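Local coordinates for protein CAS6A (Thermus thermophilus, PDB 4C97) that probably acts as the Cas6 endoribonuclease that cuts CRISPR precursor RNA in bacterial antiviral defence, at residues P103-L113 and G219-V227; P144-L152 and R168-V177. The protein carries 1 engineered substitution. One frame throughout, in Å; residues are numbered along the deposited sequence. Where two conformers were deposited one is given.

Interaction 1. Residues P103-L113 and G219-V227; sequences PWAGVSTYPRL and GRFAFYSGV. With SO4 (sulfate ion), chain D.
Phe223 holds CG trans to its backbone N (chi1 179°) and Tyr224 holds CG trans to its carbonyl carbon, which brings both rings from the end of helix 219-225 up to the chain at 103-108. The Phe223 ring enters edge first: Pro103 O lies near the ring plane, 3.4 Å from CE1, and Ala105 O and Gly106 N also meet its rim. Its plane is within 2° of the six-membered ring of Trp104, but the two are slid so far apart that they barely overlap; Trp104 CE3 meets Phe223 CE1 at 3.9 Å. Phe223 CD2 in turn sits over the centre of one Tyr224 face. Gly106 O lies at the Tyr224 edge, 3.6 Å from CE1; the Tyr224 OH comes to 3.4 Å from Ser108 CB. Gly106, without a side chain, lets Phe223 and Tyr224 come close to the backbone.

Farther along, Leu113 divides its methyls: CD1 rests 3.7 Å from Phe221 CD1, CD2 against Arg220 CB. Tyr110 brings CE2 and OH to Phe221 CE1, while its hydroxyl bonds to Leu66 O. A water donates to Leu113 O (2.7 Å).

Strand 106-109 is the end of 91-109 in the first antiparallel sheet, and helix 219-225 belongs to the other half of the protein. Trp104 NE1 donates to sulfate O1 at 2.7 Å, bent to 132°; Arg125 and Arg237 also bond the sulfate, probably picked up from the crystallisation liquor. This cationic pocket beside an apolar, aromatic interface is consistent with affinity for phosphate groups such as those of RNA.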
loop_
_atom_site.group_PDB
_atom_site.type_symbol
_atom_site.label_atom_id
_atom_site.label_comp_id
_atom_site.label_asym_id
_atom_site.label_seq_id
_atom_site.Cartn_x
_atom_site.Cartn_y
_atom_site.Cartn_z
ATOM N N PRO A 103 -1.172 12.089 6.838
ATOM C CA PRO A 103 -2.104 10.953 6.841
ATOM C C PRO A 103 -1.547 9.658 6.256
ATOM O O PRO A 103 -1.959 8.578 6.648
ATOM C CB PRO A 103 -3.278 11.462 6.006
ATOM C CG PRO A 103 -3.251 12.932 6.191
ATOM C CD PRO A 103 -1.791 13.302 6.279
ATOM N N TRP A 104 -0.608 9.771 5.325
ATOM C CA TRP A 104 -0.046 8.621 4.642
ATOM C C TRP A 104 1.360 8.241 5.099
ATOM O O TRP A 104 1.993 7.405 4.478
ATOM C CB TRP A 104 -0.111 8.848 3.129
ATOM C CG TRP A 104 -1.534 8.760 2.645
ATOM C CD1 TRP A 104 -2.385 9.794 2.393
ATOM C CD2 TRP A 104 -2.266 7.559 2.396
ATOM N NE1 TRP A 104 -3.609 9.308 1.989
ATOM C CE2 TRP A 104 -3.560 7.941 1.967
ATOM C CE3 TRP A 104 -1.971 6.205 2.477
ATOM C CZ2 TRP A 104 -4.548 7.009 1.643
ATOM C CZ3 TRP A 104 -2.959 5.278 2.148
ATOM C CH2 TRP A 104 -4.216 5.690 1.722
ATOM N N ALA A 105 1.815 8.839 6.201
ATOM C CA ALA A 105 3.100 8.505 6.801
ATOM C C ALA A 105 2.876 7.625 8.033
ATOM O O ALA A 105 1.932 7.831 8.778
ATOM C CB ALA A 105 3.814 9.763 7.215
ATOM N N GLY A 106 3.755 6.671 8.264
ATOM C CA GLY A 106 3.718 5.931 9.506
ATOM C C GLY A 106 4.853 4.956 9.629
ATOM O O GLY A 106 5.469 4.599 8.642
ATOM N N VAL A 107 5.163 4.558 10.856
ATOM C CA VAL A 107 6.158 3.534 11.107
ATOM C C VAL A 107 5.572 2.637 12.175
ATOM O O VAL A 107 4.986 3.131 13.145
ATOM C CB VAL A 107 7.483 4.102 11.613
ATOM C CG1 VAL A 107 8.506 2.992 11.740
ATOM C CG2 VAL A 107 7.986 5.171 10.697
ATOM N N SER A 108 5.713 1.332 11.989
ATOM C CA SER A 108 5.160 0.363 12.924
ATOM C C SER A 108 5.994 -0.907 12.920
ATOM O O SER A 108 7.121 -0.940 12.378
ATOM C CB SER A 108 3.699 0.049 12.588
ATOM O OG SER A 108 3.062 -0.576 13.694
ATOM N N THR A 109 5.448 -1.963 13.516
ATOM C CA THR A 109 6.132 -3.242 13.535
ATOM C C THR A 109 5.131 -4.318 13.179
ATOM O O THR A 109 3.907 -4.139 13.337
ATOM C CB THR A 109 6.719 -3.582 14.915
ATOM O OG1 THR A 109 5.646 -3.731 15.835
ATOM C CG2 THR A 109 7.692 -2.506 15.404
ATOM N N TYR A 110 5.631 -5.459 12.716
ATOM C CA TYR A 110 4.719 -6.524 12.319
ATOM C C TYR A 110 3.860 -7.018 13.479
ATOM O O TYR A 110 2.659 -7.203 13.299
ATOM C CB TYR A 110 5.431 -7.675 11.595
ATOM C CG TYR A 110 5.712 -7.321 10.141
ATOM C CD1 TYR A 110 6.888 -6.672 9.751
ATOM C CD2 TYR A 110 4.788 -7.614 9.175
ATOM C CE1 TYR A 110 7.119 -6.350 8.426
ATOM C CE2 TYR A 110 5.008 -7.286 7.841
ATOM C CZ TYR A 110 6.162 -6.648 7.485
ATOM O OH TYR A 110 6.350 -6.325 6.165
ATOM N N PRO A 111 4.431 -7.152 14.693
ATOM C CA PRO A 111 3.521 -7.563 15.765
ATOM C C PRO A 111 2.361 -6.588 15.960
ATOM O O PRO A 111 1.225 -6.999 16.261
ATOM C CB PRO A 111 4.436 -7.614 16.993
ATOM C CG PRO A 111 5.775 -7.962 16.405
ATOM C CD PRO A 111 5.840 -7.186 15.137
ATOM N N ARG A 112 2.617 -5.309 15.739
ATOM C CA ARG A 112 1.572 -4.317 15.930
ATOM C C ARG A 112 0.485 -4.426 14.869
ATOM O O ARG A 112 -0.624 -3.947 15.089
ATOM C CB ARG A 112 2.152 -2.905 15.983
ATOM C CG ARG A 112 2.762 -2.613 17.345
ATOM C CD ARG A 112 3.495 -1.289 17.397
ATOM N NE ARG A 112 3.864 -1.043 18.783
ATOM C CZ ARG A 112 3.066 -0.491 19.686
ATOM N NH1 ARG A 112 1.860 -0.057 19.332
ATOM N NH2 ARG A 112 3.487 -0.371 20.942
ATOM N N LEU A 113 0.778 -5.086 13.752
ATOM C CA LEU A 113 -0.270 -5.234 12.750
ATOM C C LEU A 113 -1.343 -6.145 13.298
ATOM O O LEU A 113 -2.476 -6.108 12.812
ATOM C CB LEU A 113 0.261 -5.826 11.461
ATOM C CG LEU A 113 1.282 -4.979 10.715
ATOM C CD1 LEU A 113 1.798 -5.766 9.538
ATOM C CD2 LEU A 113 0.719 -3.621 10.275
ATOM N N GLY A 219 -5.883 -5.654 7.033
ATOM C CA GLY A 219 -6.292 -4.256 7.014
ATOM C C GLY A 219 -5.202 -3.270 7.403
ATOM O O GLY A 219 -4.939 -2.303 6.677
ATOM N N ARG A 220 -4.565 -3.501 8.537
ATOM C CA ARG A 220 -3.470 -2.630 8.972
ATOM C C ARG A 220 -2.277 -2.662 8.011
ATOM O O ARG A 220 -1.632 -1.635 7.771
ATOM C CB ARG A 220 -3.020 -2.969 10.393
ATOM C CG ARG A 220 -4.036 -2.597 11.471
ATOM C CD ARG A 220 -3.495 -2.714 12.892
ATOM N NE ARG A 220 -4.079 -1.688 13.746
ATOM C CZ ARG A 220 -5.302 -1.740 14.269
ATOM N NH1 ARG A 220 -6.098 -2.777 14.042
ATOM N NH2 ARG A 220 -5.731 -0.737 15.024
ATOM N N PHE A 221 -1.965 -3.840 7.471
ATOM C CA PHE A 221 -0.840 -3.985 6.551
ATOM C C PHE A 221 -1.062 -3.242 5.244
ATOM O O PHE A 221 -0.104 -2.713 4.640
ATOM C CB PHE A 221 -0.630 -5.468 6.297
ATOM C CG PHE A 221 0.549 -5.799 5.461
ATOM C CD1 PHE A 221 1.832 -5.464 5.862
ATOM C CD2 PHE A 221 0.394 -6.500 4.266
ATOM C CE1 PHE A 221 2.926 -5.812 5.099
ATOM C CE2 PHE A 221 1.492 -6.828 3.507
ATOM C CZ PHE A 221 2.757 -6.495 3.934
ATOM N N ALA A 222 -2.327 -3.219 4.791
ATOM C CA ALA A 222 -2.655 -2.506 3.549
ATOM C C ALA A 222 -2.081 -1.071 3.432
ATOM O O ALA A 222 -1.628 -0.651 2.351
ATOM C CB ALA A 222 -4.159 -2.510 3.334
ATOM N N PHE A 223 -2.073 -0.343 4.538
ATOM C CA PHE A 223 -1.536 1.012 4.594
ATOM C C PHE A 223 -0.105 1.045 4.054
ATOM O O PHE A 223 0.312 2.006 3.403
ATOM C CB PHE A 223 -1.532 1.484 6.054
ATOM C CG PHE A 223 -0.984 2.866 6.260
ATOM C CD1 PHE A 223 -1.765 3.985 6.033
ATOM C CD2 PHE A 223 0.313 3.055 6.726
ATOM C CE1 PHE A 223 -1.277 5.244 6.240
ATOM C CE2 PHE A 223 0.805 4.314 6.934
ATOM C CZ PHE A 223 0.017 5.420 6.712
ATOM N N TYR A 224 0.656 0.008 4.384
ATOM C CA TYR A 224 2.065 -0.088 3.997
ATOM C C TYR A 224 2.234 -0.758 2.640
ATOM O O TYR A 224 2.999 -0.273 1.802
ATOM C CB TYR A 224 2.864 -0.839 5.067
ATOM C CG TYR A 224 2.826 -0.113 6.383
ATOM C CD1 TYR A 224 3.655 0.980 6.615
ATOM C CD2 TYR A 224 1.947 -0.488 7.382
ATOM C CE1 TYR A 224 3.611 1.674 7.787
ATOM C CE2 TYR A 224 1.905 0.200 8.584
ATOM C CZ TYR A 224 2.740 1.277 8.780
ATOM O OH TYR A 224 2.697 1.982 9.951
ATOM N N SER A 225 1.545 -1.879 2.425
ATOM C CA SER A 225 1.804 -2.676 1.223
ATOM C C SER A 225 1.068 -2.181 -0.024
ATOM O O SER A 225 1.543 -2.330 -1.163
ATOM C CB SER A 225 1.408 -4.131 1.450
ATOM O OG SER A 225 0.033 -4.216 1.726
ATOM N N GLY A 226 -0.107 -1.619 0.188
ATOM C CA GLY A 226 -1.028 -1.399 -0.905
ATOM C C GLY A 226 -1.643 -2.712 -1.334
ATOM O O GLY A 226 -1.373 -3.779 -0.768
ATOM N N VAL A 227 -2.489 -2.634 -2.350
ATOM C CA VAL A 227 -3.287 -3.785 -2.752
ATOM C C VAL A 227 -3.146 -4.040 -4.251
ATOM O O VAL A 227 -3.208 -3.113 -5.049
ATOM C CB VAL A 227 -4.765 -3.554 -2.449
ATOM C CG1 VAL A 227 -5.600 -4.699 -3.004
ATOM C CG2 VAL A 227 -5.025 -3.413 -0.940
HETATM S S SO4 D . -5.802 11.011 -0.943
HETATM O O1 SO4 D . -5.385 10.103 0.116
HETATM O O2 SO4 D . -7.059 10.504 -1.498
HETATM O O3 SO4 D . -6.019 12.340 -0.387
HETATM O O4 SO4 D . -4.844 11.121 -2.037
HETATM O O HOH W 1 -4.930 -5.868 13.938
#

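Interaction 2. Residues P144-L152 and R168-V177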
loop_
_atom_site.group_PDB
_atom_site.type_symbol
_atom_site.label_atom_id
_atom_site.label_comp_id
_atom_site.label_asym_id
_atom_site.label_seq_id
_atom_site.Cartn_x
_atom_site.Cartn_y
_atom_site.Cartn_z
ATOM N N PRO A 144 -13.249 -9.863 -2.691
ATOM C CA PRO A 144 -12.546 -10.265 -1.458
ATOM C C PRO A 144 -11.332 -11.184 -1.696
ATOM O O PRO A 144 -10.258 -10.958 -1.120
ATOM C CB PRO A 144 -13.625 -10.996 -0.651
ATOM C CG PRO A 144 -14.939 -10.394 -1.131
ATOM C CD PRO A 144 -14.720 -10.014 -2.580
ATOM N N ARG A 145 -11.479 -12.222 -2.519
ATOM C CA ARG A 145 -10.378 -13.178 -2.652
ATOM C C ARG A 145 -9.122 -12.517 -3.259
ATOM O O ARG A 145 -7.975 -12.827 -2.880
ATOM C CB ARG A 145 -10.813 -14.387 -3.467
ATOM C CG ARG A 145 -11.183 -14.028 -4.861
ATOM C CD ARG A 145 -11.774 -15.196 -5.610
ATOM N NE ARG A 145 -11.963 -14.792 -7.002
ATOM C CZ ARG A 145 -11.038 -14.891 -7.957
ATOM N NH1 ARG A 145 -9.836 -15.416 -7.713
ATOM N NH2 ARG A 145 -11.322 -14.464 -9.177
ATOM N N LEU A 146 -9.346 -11.568 -4.159
ATOM C CA LEU A 146 -8.234 -10.886 -4.820
ATOM C C LEU A 146 -7.499 -9.926 -3.865
ATOM O O LEU A 146 -6.252 -9.947 -3.776
ATOM C CB LEU A 146 -8.720 -10.133 -6.051
ATOM C CG LEU A 146 -9.221 -11.018 -7.192
ATOM C CD1 LEU A 146 -9.741 -10.207 -8.337
ATOM C CD2 LEU A 146 -8.123 -11.973 -7.691
ATOM N N VAL A 147 -8.281 -9.069 -3.210
ATOM C CA VAL A 147 -7.765 -8.087 -2.271
ATOM C C VAL A 147 -7.029 -8.780 -1.128
ATOM O O VAL A 147 -5.821 -8.468 -0.811
ATOM C CB VAL A 147 -8.940 -7.209 -1.716
ATOM C CG1 VAL A 147 -8.490 -6.336 -0.535
ATOM C CG2 VAL A 147 -9.506 -6.362 -2.817
ATOM N N LEU A 148 -7.724 -9.730 -0.510
ATOM C CA LEU A 148 -7.182 -10.387 0.672
ATOM C C LEU A 148 -6.021 -11.308 0.330
ATOM O O LEU A 148 -5.062 -11.371 1.124
ATOM C CB LEU A 148 -8.272 -11.082 1.472
ATOM C CG LEU A 148 -9.347 -10.121 1.984
ATOM C CD1 LEU A 148 -10.350 -10.943 2.762
ATOM C CD2 LEU A 148 -8.819 -8.982 2.862
ATOM N N GLU A 149 -6.055 -11.994 -0.822
ATOM C CA GLU A 149 -4.901 -12.805 -1.194
ATOM C C GLU A 149 -3.697 -11.905 -1.455
ATOM O O GLU A 149 -2.566 -12.262 -1.081
ATOM C CB GLU A 149 -5.189 -13.655 -2.420
ATOM C CG GLU A 149 -4.109 -14.668 -2.741
ATOM C CD GLU A 149 -2.976 -14.133 -3.594
ATOM O OE1 GLU A 149 -3.114 -13.060 -4.221
ATOM O OE2 GLU A 149 -1.907 -14.799 -3.647
ATOM N N SER A 150 -3.920 -10.757 -2.099
ATOM C CA SER A 150 -2.802 -9.837 -2.331
ATOM C C SER A 150 -2.143 -9.428 -1.036
ATOM O O SER A 150 -0.908 -9.497 -0.902
ATOM C CB SER A 150 -3.300 -8.592 -3.060
ATOM O OG SER A 150 -2.226 -7.728 -3.314
ATOM N N LEU A 151 -2.962 -8.999 -0.080
ATOM C CA LEU A 151 -2.431 -8.611 1.228
ATOM C C LEU A 151 -1.762 -9.775 1.971
ATOM O O LEU A 151 -0.661 -9.643 2.522
ATOM C CB LEU A 151 -3.552 -8.022 2.073
ATOM C CG LEU A 151 -4.054 -6.670 1.559
ATOM C CD1 LEU A 151 -5.402 -6.276 2.202
ATOM C CD2 LEU A 151 -2.995 -5.567 1.753
ATOM N N LEU A 152 -2.424 -10.925 2.001
ATOM C CA LEU A 152 -1.897 -12.078 2.738
ATOM C C LEU A 152 -0.576 -12.581 2.165
ATOM O O LEU A 152 0.355 -12.910 2.914
ATOM C CB LEU A 152 -2.912 -13.212 2.747
ATOM C CG LEU A 152 -2.533 -14.462 3.538
ATOM C CD1 LEU A 152 -2.261 -14.141 5.008
ATOM C CD2 LEU A 152 -3.632 -15.511 3.417
ATOM N N ARG A 168 -6.522 -18.956 6.060
ATOM C CA ARG A 168 -6.442 -18.531 4.664
ATOM C C ARG A 168 -7.724 -18.886 3.924
ATOM O O ARG A 168 -8.307 -18.050 3.218
ATOM C CB ARG A 168 -5.229 -19.181 3.980
ATOM C CG ARG A 168 -5.193 -19.027 2.470
ATOM C CD ARG A 168 -3.937 -19.654 1.851
ATOM N NE ARG A 168 -2.755 -18.807 2.015
ATOM C CZ ARG A 168 -2.266 -17.991 1.078
ATOM N NH1 ARG A 168 -2.815 -17.918 -0.135
ATOM N NH2 ARG A 168 -1.193 -17.270 1.342
ATOM N N GLU A 169 -8.181 -20.123 4.089
ATOM C CA GLU A 169 -9.358 -20.583 3.368
ATOM C C GLU A 169 -10.574 -19.739 3.742
ATOM O O GLU A 169 -11.355 -19.320 2.872
ATOM C CB GLU A 169 -9.614 -22.076 3.659
ATOM C CG GLU A 169 -10.572 -22.748 2.691
ATOM C CD GLU A 169 -12.036 -22.506 3.020
ATOM O OE1 GLU A 169 -12.364 -22.135 4.170
ATOM O OE2 GLU A 169 -12.874 -22.699 2.112
ATOM N N ALA A 170 -10.742 -19.495 5.041
ATOM C CA ALA A 170 -11.831 -18.617 5.475
ATOM C C ALA A 170 -11.715 -17.216 4.879
ATOM O O ALA A 170 -12.688 -16.667 4.356
ATOM C CB ALA A 170 -11.858 -18.534 6.966
ATOM N N LEU A 171 -10.528 -16.632 4.964
ATOM C CA LEU A 171 -10.358 -15.262 4.493
ATOM C C LEU A 171 -10.666 -15.158 3.006
ATOM O O LEU A 171 -11.388 -14.254 2.576
ATOM C CB LEU A 171 -8.939 -14.771 4.750
ATOM C CG LEU A 171 -8.586 -14.528 6.212
ATOM C CD1 LEU A 171 -7.094 -14.434 6.371
ATOM C CD2 LEU A 171 -9.291 -13.268 6.757
ATOM N N LEU A 172 -10.129 -16.087 2.217
ATOM C CA LEU A 172 -10.243 -15.968 0.768
ATOM C C LEU A 172 -11.578 -16.446 0.228
ATOM O O LEU A 172 -12.110 -15.854 -0.702
ATOM C CB LEU A 172 -9.117 -16.724 0.077
ATOM C CG LEU A 172 -7.713 -16.242 0.411
ATOM C CD1 LEU A 172 -6.717 -16.854 -0.580
ATOM C CD2 LEU A 172 -7.602 -14.742 0.432
ATOM N N GLU A 173 -12.128 -17.508 0.814
ATOM C CA GLU A 173 -13.320 -18.144 0.262
ATOM C C GLU A 173 -14.621 -17.686 0.907
ATOM O O GLU A 173 -15.651 -17.656 0.243
ATOM C CB GLU A 173 -13.231 -19.673 0.382
ATOM C CG GLU A 173 -12.051 -20.270 -0.369
ATOM C CD GLU A 173 -12.099 -19.951 -1.861
ATOM O OE1 GLU A 173 -13.194 -20.041 -2.461
ATOM O OE2 GLU A 173 -11.051 -19.587 -2.432
ATOM N N ARG A 174 -14.593 -17.344 2.189
ATOM C CA ARG A 174 -15.852 -17.065 2.878
ATOM C C ARG A 174 -16.161 -15.568 3.002
ATOM O O ARG A 174 -17.326 -15.172 3.134
ATOM C CB ARG A 174 -15.897 -17.767 4.238
ATOM C CG ARG A 174 -17.284 -17.830 4.818
ATOM C CD ARG A 174 -17.384 -18.784 6.010
ATOM N NE ARG A 174 -16.816 -18.217 7.237
ATOM C CZ ARG A 174 -15.754 -18.696 7.889
ATOM N NH1 ARG A 174 -15.086 -19.757 7.454
ATOM N NH2 ARG A 174 -15.351 -18.101 8.994
ATOM N N THR A 175 -15.132 -14.732 2.950
ATOM C CA THR A 175 -15.347 -13.292 3.090
ATOM C C THR A 175 -16.255 -12.799 1.988
ATOM O O THR A 175 -16.091 -13.170 0.819
ATOM C CB THR A 175 -14.033 -12.492 3.094
ATOM O OG1 THR A 175 -13.185 -12.982 4.124
ATOM C CG2 THR A 175 -14.284 -10.996 3.353
ATOM N N THR A 176 -17.219 -11.969 2.372
ATOM C CA THR A 176 -18.156 -11.376 1.438
ATOM C C THR A 176 -17.998 -9.859 1.429
ATOM O O THR A 176 -17.133 -9.296 2.112
ATOM C CB THR A 176 -19.617 -11.787 1.743
ATOM O OG1 THR A 176 -20.442 -11.415 0.644
ATOM C CG2 THR A 176 -20.143 -11.123 3.012
ATOM N N VAL A 177 -18.833 -9.201 0.648
ATOM C CA VAL A 177 -18.881 -7.767 0.609
ATOM C C VAL A 177 -20.185 -7.282 1.180
ATOM O O VAL A 177 -21.250 -7.671 0.720
ATOM C CB VAL A 177 -18.697 -7.237 -0.827
ATOM C CG1 VAL A 177 -18.999 -5.769 -0.887
ATOM C CG2 VAL A 177 -17.266 -7.499 -1.326
HETATM O O HOH W 2 -0.924 -16.332 -1.566
#
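Helices 144-152 and 168-174 run roughly antiparallel, 145° between their directions and 8.0 Å apart at closest approach, with Arg145 and Leu172 bringing their backbones nearest. Leu172 lies in the middle: its CD2 reaches Glu149 N at 3.4 Å and also touches Leu148 CB, while CD1 lies against CB and CG of Glu149. From the other helix Arg145 presses CB to 3.4 Å from Leu172 O, and its guanidinium heads away to a salt bridge with Glu143. Leu148 and Thr175 meet tip to tip, with Leu148 CD1 3.7 Å from Thr175 OG1. With OG1 trans to its own carbonyl carbon (chi1 -56°), Thr175 turns the hydroxyl back to Leu171 O, donating at 2.7 Å and tilted 19° from the carbonyl plane; this satisfies the hydroxyl proton where Leu148 CD1 packs against both bond partners.

The two segments belong to a helical hairpin, 144-158 and 165-174, whose second helix widens into a pi-type turn at 170-174 before the chain enters strand 176-186 of the second antiparallel sheet. Pro144, at the start of the first helix, packs on that exit: CG touches Thr175 O and Val177 CG2, the proline ring and valine crossing at about a right angle.

At the other end Leu152 lays CD2 over one face of the Arg168 guanidinium, 3.4 Å above the plane and offset toward the rim. A bend at chi3 turns the guanidinium toward Leu152. Its NH2 has a salt bridge to Glu156, whereas NH1 donates to a water at 2.9 Å that itself donates to Glu149 OE2, linking two opposite charges that do not touch directly.

From the N terminus, the chain first builds the antiparallel sheet whose last strand along the chain is 91-109, and 103-113 is the first segment reached. It then passes through strand 121-127 and the small hairpin 129-139 to helix 144-158. Interaction 2 closes a short loop, with 15 residues between its segments, as helix 165-174 folds back and leads into strand 176-186. Interaction 1 closes later, when 219-227 returns to 103-113 after 105 residues, so interaction 2 is nested inside it. Their centres lie 18 Å apart, yet they meet where Leu151 CD2 packs on Ala222 and Ser225. Helix 209-225 thus touches both the helical hairpin and the end of the first sheet.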